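Local coordinates for protein STU0660 (Streptococcus thermophilus, PDB 3ZTH) that probably binds DNA as a large Csn2-type Cas protein in CRISPR-mediated bacterial immunity, and also binds magnesium ions, at residues Ile17-Thr21 and Ile222-Val226. Residues are numbered along the deposited sequence; the frame is centred on the assembly and turned at random.
Sequences IGAIT and ICHLV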
loop_
_atom_site.group_PDB
_atom_site.type_symbol
_atom_site.label_atom_id
_atom_site.label_comp_id
_atom_site.label_asym_id
_atom_site.label_seq_id
_atom_site.Cartn_x
_atom_site.Cartn_y
_atom_site.Cartn_z
ATOM N N ILE A 17 -24.812 18.436 31.246
ATOM C CA ILE A 17 -23.464 18.909 30.906
ATOM C C ILE A 17 -23.141 20.352 31.317
ATOM O O ILE A 17 -23.932 21.270 31.090
ATOM C CB ILE A 17 -23.222 18.798 29.377
ATOM C CG1 ILE A 17 -23.605 17.400 28.872
ATOM C CG2 ILE A 17 -21.774 19.127 29.055
ATOM C CD1 ILE A 17 -22.838 16.260 29.516
ATOM N N GLY A 18 -21.957 20.543 31.899
ATOM C CA GLY A 18 -21.522 21.865 32.328
ATOM C C GLY A 18 -20.022 22.023 32.127
ATOM O O GLY A 18 -19.350 21.054 31.773
ATOM N N ALA A 19 -19.495 23.229 32.339
ATOM C CA ALA A 19 -18.069 23.484 32.166
ATOM C C ALA A 19 -17.291 22.260 32.645
ATOM O O ALA A 19 -16.482 21.687 31.908
ATOM C CB ALA A 19 -17.663 24.709 32.957
ATOM N N ILE A 20 -17.545 21.858 33.883
ATOM C CA ILE A 20 -16.898 20.681 34.430
ATOM C C ILE A 20 -17.974 19.663 34.791
ATOM O O ILE A 20 -18.704 19.817 35.771
ATOM C CB ILE A 20 -16.029 21.029 35.665
ATOM C CG1 ILE A 20 -14.858 21.915 35.229
ATOM C CG2 ILE A 20 -15.467 19.759 36.295
ATOM C CD1 ILE A 20 -13.891 22.245 36.337
ATOM N N THR A 21 -18.079 18.633 33.963
ATOM C CA THR A 21 -19.055 17.565 34.146
ATOM C C THR A 21 -18.395 16.305 34.720
ATOM O O THR A 21 -17.309 15.911 34.282
ATOM C CB THR A 21 -19.704 17.197 32.793
ATOM O OG1 THR A 21 -20.293 18.366 32.218
ATOM C CG2 THR A 21 -20.780 16.120 32.977
ATOM N N ILE A 222 -7.937 22.652 35.833
ATOM C CA ILE A 222 -9.053 22.647 34.896
ATOM C C ILE A 222 -10.133 23.659 35.286
ATOM O O ILE A 222 -10.800 24.210 34.414
ATOM C CB ILE A 222 -9.685 21.234 34.710
ATOM C CG1 ILE A 222 -10.310 20.730 36.001
ATOM C CG2 ILE A 222 -8.628 20.255 34.225
ATOM C CD1 ILE A 222 -10.934 19.360 35.818
ATOM N N CYS A 223 -10.297 23.909 36.585
ATOM C CA CYS A 223 -11.274 24.890 37.041
ATOM C C CYS A 223 -10.833 26.265 36.550
ATOM O O CYS A 223 -11.653 27.091 36.133
ATOM C CB CYS A 223 -11.366 24.915 38.570
ATOM S SG CYS A 223 -12.360 23.590 39.296
ATOM N N HIS A 224 -9.531 26.509 36.613
ATOM C CA HIS A 224 -8.978 27.773 36.159
ATOM C C HIS A 224 -9.280 27.956 34.676
ATOM O O HIS A 224 -9.764 29.004 34.249
ATOM C CB HIS A 224 -7.462 27.784 36.370
ATOM C CG HIS A 224 -6.778 28.975 35.775
ATOM N ND1 HIS A 224 -6.956 30.254 36.256
ATOM C CD2 HIS A 224 -5.918 29.080 34.735
ATOM C CE1 HIS A 224 -6.235 31.096 35.539
ATOM N NE2 HIS A 224 -5.595 30.410 34.610
ATOM N N LEU A 225 -9.006 26.924 33.890
ATOM C CA LEU A 225 -9.240 27.017 32.465
ATOM C C LEU A 225 -10.702 27.212 32.068
ATOM O O LEU A 225 -10.979 27.996 31.165
ATOM C CB LEU A 225 -8.650 25.799 31.746
ATOM C CG LEU A 225 -7.151 25.566 31.956
ATOM C CD1 LEU A 225 -6.695 24.374 31.129
ATOM C CD2 LEU A 225 -6.370 26.804 31.560
ATOM N N VAL A 226 -11.645 26.532 32.716
ATOM C CA VAL A 226 -13.036 26.723 32.317
ATOM C C VAL A 226 -13.546 28.103 32.698
ATOM O O VAL A 226 -14.453 28.641 32.056
ATOM C CB VAL A 226 -13.991 25.676 32.923
ATOM C CG1 VAL A 226 -13.594 24.303 32.455
ATOM C CG2 VAL A 226 -14.004 25.776 34.443
#
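Ile20, at the start of strand 20-24, pushes its long branch into a hollow on helix 212-228 walled by the neighbours Ile222 and Cys223 and, a turn later, Val226. With CG1 anti to the carbonyl carbon (chi1 -66°) and the branch extended (chi2 -176°), CD1 reaches the helix beside Cys223. There Ile20 CD1 lies 3.6 Å from Cys223 SG, and Ile222 CG1 bounds the hollow at 3.9 Å from the same methyl. A slim, unbranched thiol side chain is consistent with so close an approach to the helix backbone, 3.8 Å from Ile20 CD1 to Cys223 CA. Val226 crosses Ile20 at about a right angle, its CG1 3.9 Å from Ile20 CG1, while its CG2 also reaches the isoleucine branch. At a more exposed edge the short Ala19 lays its one methyl against the root of Val226, CB to CB 3.8 Å. The segments meet through apolar side-chain packing alone, with no hydrogen bond between them. Behind it, the turn is closed by Gly18 N donating to Thr21 OG1 at 2.8 Å, nearly straight. Ile222 and Val226 also rest on Phe234 of the neighbouring parallel strand 232-237, extending the apolar layer. Helix 212-228 is thus the crossover of a beta-alpha-beta unit, 199-204 to 232-237, packed also on the sheet's first strand; the parallel order 2-3-4-1-5 is that of RecA-like P-loop NTPases, consistent with this family's clan.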